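Local coordinates for Orf c02003 protein (Sulfolobus solfataricus P2, PDB 2Q00) that is of unknown function but folds as a compact all-helical protein of the archaeal PaREP1/PaREP8 family, at residues K32-A37 against I81-A86; W87-E92 against K105-D110. All coordinates share one frame; numbering follows the deposited sequence.

Contact 1: residues K32-A37 against I81-A86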
loop_
_atom_site.group_PDB
_atom_site.type_symbol
_atom_site.label_atom_id
_atom_site.label_comp_id
_atom_site.label_asym_id
_atom_site.label_seq_id
_atom_site.Cartn_x
_atom_site.Cartn_y
_atom_site.Cartn_z
ATOM N N LYS A 32 3.724 2.612 -2.908
ATOM C CA LYS A 32 2.758 3.224 -3.815
ATOM C C LYS A 32 1.629 2.238 -4.096
ATOM O O LYS A 32 0.478 2.636 -4.217
ATOM C CB LYS A 32 3.431 3.645 -5.122
ATOM C CG LYS A 32 4.261 4.908 -4.991
ATOM C CD LYS A 32 4.874 5.314 -6.319
ATOM C CE LYS A 32 5.628 6.645 -6.220
ATOM N NZ LYS A 32 6.128 7.048 -7.582
ATOM N N ALA A 33 1.966 0.953 -4.189
ATOM C CA ALA A 33 0.961 -0.079 -4.415
ATOM C C ALA A 33 -0.002 -0.056 -3.237
ATOM O O ALA A 33 -1.215 -0.196 -3.406
ATOM C CB ALA A 33 1.618 -1.478 -4.533
ATOM N N ALA A 34 0.548 0.125 -2.039
ATOM C CA ALA A 34 -0.264 0.164 -0.821
ATOM C C ALA A 34 -1.148 1.400 -0.782
ATOM O O ALA A 34 -2.322 1.324 -0.410
ATOM C CB ALA A 34 0.628 0.125 0.410
ATOM N N GLU A 35 -0.591 2.541 -1.170
ATOM C CA GLU A 35 -1.375 3.758 -1.155
ATOM C C GLU A 35 -2.607 3.609 -2.052
ATOM O O GLU A 35 -3.727 3.947 -1.649
ATOM C CB GLU A 35 -0.532 4.936 -1.613
ATOM C CG GLU A 35 -1.318 6.239 -1.618
ATOM C CD GLU A 35 -0.469 7.446 -1.966
ATOM O OE1 GLU A 35 0.640 7.582 -1.396
ATOM O OE2 GLU A 35 -0.923 8.263 -2.800
ATOM N N GLU A 36 -2.396 3.070 -3.254
ATOM C CA GLU A 36 -3.477 2.868 -4.212
ATOM C C GLU A 36 -4.512 1.881 -3.697
ATOM O O GLU A 36 -5.708 2.027 -3.962
ATOM C CB GLU A 36 -2.922 2.373 -5.547
ATOM C CG GLU A 36 -1.963 3.345 -6.205
ATOM C CD GLU A 36 -2.625 4.665 -6.528
ATOM O OE1 GLU A 36 -3.656 4.645 -7.232
ATOM O OE2 GLU A 36 -2.115 5.717 -6.079
ATOM N N ALA A 37 -4.055 0.874 -2.967
ATOM C CA ALA A 37 -4.965 -0.125 -2.423
ATOM C C ALA A 37 -5.924 0.541 -1.451
ATOM O O ALA A 37 -7.119 0.238 -1.432
ATOM C CB ALA A 37 -4.181 -1.216 -1.718
ATOM N N ILE A 81 -2.913 -2.862 10.135
ATOM C CA ILE A 81 -1.565 -3.360 10.371
ATOM C C ILE A 81 -0.803 -3.676 9.082
ATOM O O ILE A 81 0.426 -3.637 9.069
ATOM C CB ILE A 81 -1.575 -4.565 11.329
ATOM C CG1 ILE A 81 -2.804 -5.428 11.087
ATOM C CG2 ILE A 81 -1.607 -4.066 12.771
ATOM C CD1 ILE A 81 -2.880 -6.651 11.985
ATOM N N LEU A 82 -1.516 -3.970 7.997
ATOM C CA LEU A 82 -0.850 -4.215 6.719
ATOM C C LEU A 82 -0.309 -2.855 6.296
ATOM O O LEU A 82 0.798 -2.734 5.753
ATOM C CB LEU A 82 -1.837 -4.736 5.677
ATOM C CG LEU A 82 -2.118 -6.242 5.640
ATOM C CD1 LEU A 82 -2.156 -6.795 7.042
ATOM C CD2 LEU A 82 -3.439 -6.502 4.929
ATOM N N TRP A 83 -1.090 -1.820 6.567
ATOM C CA TRP A 83 -0.664 -0.474 6.230
ATOM C C TRP A 83 0.655 -0.083 6.918
ATOM O O TRP A 83 1.512 0.563 6.303
ATOM C CB TRP A 83 -1.753 0.546 6.588
ATOM C CG TRP A 83 -1.289 1.939 6.335
ATOM C CD1 TRP A 83 -0.991 2.890 7.270
ATOM C CD2 TRP A 83 -0.954 2.510 5.058
ATOM N NE1 TRP A 83 -0.485 4.014 6.652
ATOM C CE2 TRP A 83 -0.453 3.807 5.298
ATOM C CE3 TRP A 83 -1.027 2.047 3.737
ATOM C CZ2 TRP A 83 -0.028 4.650 4.261
ATOM C CZ3 TRP A 83 -0.605 2.883 2.706
ATOM C CH2 TRP A 83 -0.112 4.171 2.978
ATOM N N LYS A 84 0.826 -0.466 8.186
ATOM C CA LYS A 84 2.060 -0.131 8.906
ATOM C C LYS A 84 3.277 -0.634 8.134
ATOM O O LYS A 84 4.250 0.104 7.948
ATOM C CB LYS A 84 2.049 -0.732 10.315
ATOM C CG LYS A 84 0.990 -0.129 11.241
ATOM C CD LYS A 84 1.127 -0.655 12.678
ATOM C CE LYS A 84 0.040 -0.099 13.607
ATOM N NZ LYS A 84 -1.342 -0.550 13.241
ATOM N N SER A 85 3.210 -1.889 7.685
ATOM C CA SER A 85 4.290 -2.495 6.898
ATOM C C SER A 85 4.612 -1.631 5.675
ATOM O O SER A 85 5.786 -1.428 5.315
ATOM C CB SER A 85 3.882 -3.878 6.407
ATOM O OG SER A 85 3.546 -4.712 7.488
ATOM N N ALA A 86 3.561 -1.138 5.027
ATOM C CA ALA A 86 3.739 -0.296 3.860
ATOM C C ALA A 86 4.527 0.944 4.299
ATOM O O ALA A 86 5.489 1.357 3.636
ATOM C CB ALA A 86 2.354 0.109 3.271
#
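Ala34 meets Ala86 and Trp83 where helices 23-45 and 79-95 pass close to the centre of the chain. The short axes run mostly antiparallel, at 147°, and come within 9.8 Å of each other. Ala34 and Ala86 each aim a methyl at the opposite helix, and Ala34 CB to Ala86 CB measures only 3.3 Å, short for two methyls. Alanine suits both places: with nothing beyond CB, each residue allows the backbones to approach to 6.2 Å between Ala34 CA and Ala86 CA.

Trp83 bridges the wider part of the interface. Its CB is still 6.6 Å from Ala34 CB, because its first bond does not aim across the contact. CG then stands anti to the backbone N (chi1 176°), and the indole extends from there towards helix 23-45. Along the benzo ring, CE3 comes to 4.2 Å from Ala34 CB, and CZ3 closes to 3.8 Å from the same methyl, which approaches obliquely. The backbone of residues 34-35 meets this ring corner nearly in its plane, with Glu35 N 3.9 Å from Trp83 CZ3; this is packing, with no hydrogen bond. At the next atom, CH2 passes 4.7 Å from Glu35 CB, the aliphatic root of a side chain whose buried carboxylate forms a salt bridge with Lys39. A tryptophan fits here because its long, flat apolar body spans a distance the alanines cannot. Phe66 meets the indole edge-to-face, and Leu65 and Ser69 extend its surroundings onto helix 62-71.

Small residues at the closest approach and one large aromatic filling the gap beside them are the core packing of an antiparallel helical bundle, consistent with the family's membership of the KNTase_C clan.

Contact 2: residues W87-E92 against K105-D110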
loop_
_atom_site.group_PDB
_atom_site.type_symbol
_atom_site.label_atom_id
_atom_site.label_comp_id
_atom_site.label_asym_id
_atom_site.label_seq_id
_atom_site.Cartn_x
_atom_site.Cartn_y
_atom_site.Cartn_z
ATOM N N TRP A 87 4.122 1.525 5.427
ATOM C CA TRP A 87 4.779 2.720 5.949
ATOM C C TRP A 87 6.248 2.429 6.224
ATOM O O TRP A 87 7.118 3.224 5.866
ATOM C CB TRP A 87 4.061 3.192 7.229
ATOM C CG TRP A 87 4.561 4.507 7.782
ATOM C CD1 TRP A 87 5.211 4.706 8.975
ATOM C CD2 TRP A 87 4.501 5.790 7.145
ATOM N NE1 TRP A 87 5.565 6.032 9.109
ATOM C CE2 TRP A 87 5.142 6.719 8.002
ATOM C CE3 TRP A 87 3.975 6.248 5.932
ATOM C CZ2 TRP A 87 5.269 8.075 7.680
ATOM C CZ3 TRP A 87 4.103 7.595 5.613
ATOM C CH2 TRP A 87 4.747 8.493 6.482
ATOM N N THR A 88 6.523 1.278 6.837
ATOM C CA THR A 88 7.901 0.880 7.159
ATOM C C THR A 88 8.736 0.802 5.897
ATOM O O THR A 88 9.892 1.241 5.861
ATOM C CB THR A 88 7.980 -0.502 7.812
ATOM O OG1 THR A 88 7.181 -0.529 9.000
ATOM C CG2 THR A 88 9.429 -0.829 8.148
ATOM N N LEU A 89 8.152 0.208 4.865
ATOM C CA LEU A 89 8.836 0.097 3.593
ATOM C C LEU A 89 9.150 1.509 3.112
ATOM O O LEU A 89 10.250 1.780 2.633
ATOM C CB LEU A 89 7.942 -0.627 2.567
ATOM C CG LEU A 89 7.939 -2.154 2.656
ATOM C CD1 LEU A 89 6.874 -2.764 1.784
ATOM C CD2 LEU A 89 9.315 -2.639 2.242
ATOM N N HIS A 90 8.176 2.403 3.258
ATOM C CA HIS A 90 8.328 3.782 2.821
ATOM C C HIS A 90 9.462 4.520 3.529
ATOM O O HIS A 90 10.393 5.015 2.884
ATOM C CB HIS A 90 7.017 4.543 3.038
ATOM C CG HIS A 90 7.018 5.924 2.460
ATOM N ND1 HIS A 90 6.249 6.947 2.975
ATOM C CD2 HIS A 90 7.679 6.446 1.399
ATOM C CE1 HIS A 90 6.438 8.041 2.258
ATOM N NE2 HIS A 90 7.300 7.763 1.295
ATOM N N VAL A 91 9.379 4.603 4.855
ATOM C CA VAL A 91 10.394 5.303 5.641
ATOM C C VAL A 91 11.756 4.609 5.676
ATOM O O VAL A 91 12.691 5.018 4.989
ATOM C CB VAL A 91 9.917 5.514 7.090
ATOM C CG1 VAL A 91 11.002 6.199 7.896
ATOM C CG2 VAL A 91 8.648 6.344 7.095
ATOM N N GLU A 92 11.862 3.557 6.478
ATOM C CA GLU A 92 13.105 2.803 6.618
ATOM C C GLU A 92 13.659 2.234 5.316
ATOM O O GLU A 92 14.864 2.016 5.191
ATOM C CB GLU A 92 12.898 1.666 7.615
ATOM C CG GLU A 92 12.770 2.148 9.043
ATOM C CD GLU A 92 12.376 1.046 9.991
ATOM O OE1 GLU A 92 13.001 -0.035 9.931
ATOM O OE2 GLU A 92 11.443 1.263 10.795
ATOM N N LYS A 105 11.120 -8.445 1.635
ATOM C CA LYS A 105 10.212 -9.499 1.212
ATOM C C LYS A 105 9.115 -9.694 2.247
ATOM O O LYS A 105 7.934 -9.764 1.911
ATOM C CB LYS A 105 10.971 -10.812 1.002
ATOM C CG LYS A 105 11.946 -10.755 -0.153
ATOM C CD LYS A 105 12.426 -12.135 -0.557
ATOM C CE LYS A 105 13.233 -12.065 -1.847
ATOM N NZ LYS A 105 13.678 -13.410 -2.298
ATOM N N LYS A 106 9.518 -9.754 3.509
ATOM C CA LYS A 106 8.603 -9.949 4.623
ATOM C C LYS A 106 7.516 -8.873 4.689
ATOM O O LYS A 106 6.340 -9.180 4.889
ATOM C CB LYS A 106 9.412 -9.956 5.921
ATOM C CG LYS A 106 8.692 -10.546 7.124
ATOM C CD LYS A 106 9.602 -10.539 8.376
ATOM C CE LYS A 106 10.860 -11.391 8.184
ATOM N NZ LYS A 106 11.804 -11.240 9.334
ATOM N N LEU A 107 7.920 -7.613 4.539
ATOM C CA LEU A 107 6.980 -6.495 4.580
ATOM C C LEU A 107 6.147 -6.442 3.297
ATOM O O LEU A 107 4.925 -6.320 3.357
ATOM C CB LEU A 107 7.727 -5.161 4.773
ATOM C CG LEU A 107 8.517 -4.932 6.080
ATOM C CD1 LEU A 107 9.486 -3.773 5.903
ATOM C CD2 LEU A 107 7.576 -4.650 7.240
ATOM N N LYS A 108 6.805 -6.546 2.143
ATOM C CA LYS A 108 6.109 -6.500 0.852
ATOM C C LYS A 108 4.966 -7.517 0.821
ATOM O O LYS A 108 3.946 -7.302 0.167
ATOM C CB LYS A 108 7.091 -6.780 -0.304
ATOM C CG LYS A 108 6.734 -8.006 -1.162
ATOM C CD LYS A 108 7.957 -8.869 -1.381
ATOM C CE LYS A 108 7.777 -9.857 -2.537
ATOM N NZ LYS A 108 6.672 -10.843 -2.347
ATOM N N GLU A 109 5.134 -8.622 1.543
ATOM C CA GLU A 109 4.095 -9.648 1.576
ATOM C C GLU A 109 2.808 -9.102 2.203
ATOM O O GLU A 109 1.711 -9.518 1.840
ATOM C CB GLU A 109 4.589 -10.878 2.342
ATOM C CG GLU A 109 3.780 -12.147 2.084
ATOM C CD GLU A 109 3.610 -12.475 0.590
ATOM O OE1 GLU A 109 4.608 -12.448 -0.187
ATOM O OE2 GLU A 109 2.462 -12.772 0.201
ATOM N N ASP A 110 2.938 -8.173 3.144
ATOM C CA ASP A 110 1.759 -7.578 3.775
ATOM C C ASP A 110 1.075 -6.629 2.766
ATOM O O ASP A 110 -0.151 -6.404 2.815
ATOM C CB ASP A 110 2.151 -6.801 5.047
ATOM C CG ASP A 110 2.552 -7.715 6.213
ATOM O OD1 ASP A 110 2.012 -8.840 6.342
ATOM O OD2 ASP A 110 3.407 -7.292 7.024
#
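Leu89 and Leu107 mark the closest backbone approach, 6.9 Å between Leu89 CA and Leu107 CA, in an alpha-alpha hairpin formed by helices 79-95 and 101-122. The short axes lie 9.9 Å apart at an angle of 135°, so the arms run broadly antiparallel but splay appreciably. Residues 89-92 include a wider, pi-type turn, close to where helix 79-95 ends.

The two leucine side chains lie alongside one another, each running toward the other's helix. Leu89 CG rests 3.7 Å from Leu107 CB, and its two methyls divide the work: CD2 lies 3.8 Å from Leu107 CD1, whereas CD1 reaches the backbone at Lys108. Having CG anti to the carbonyl carbon (chi1 -82°) carries this fork across to the partner helix. The branched, apolar tip suits a buried position that must touch several surfaces at once, since Val104 and Val111 of helix 101-122 and Cys27 of helix 23-45 also pack on it. Cutting Leu89 back to an alanine is likely to open a gap beside Leu107 CB and leave Val104 and Val111 without this neighbour.

The Thr88 side chain is set roughly perpendicular to that of Leu107, with Thr88 CG2 3.7 Å from Leu107 CD1. Threonine suits this partly exposed site because it offers the methyl to the leucine while OG1 hydrogen-bonds back to Lys84 O within its own helix. Lys108 turns its end away from the contact and pairs NZ with Glu109 OE1 at 3.4 Å. What Lys108 presents to the hairpin partner is its backbone: Lys108 N sits 3.8 Å from Leu89 CD1.

Overall arrangement
Contacts 1 and 2 share helix 79-95, which packs on helix 23-45 through residues 81-86 and, just further on, on helix 101-122 through residues 87-92. Their centres are about 8 Å apart, the first about 2 Å and the second about 9 Å from the centre of the chain, so the packing runs from the core towards the end of the bundle where the hairpin turns. A polar link joins them: Ser85 OG and Asp110 OD2 are 2.6 Å apart, a probable hydrogen bond. Alongside it, Leu82 CG packs 3.4 Å from Asp110 O. The protein's function is unknown, and both contacts are helix-helix packing that joins helix 79-95 to two of its neighbours.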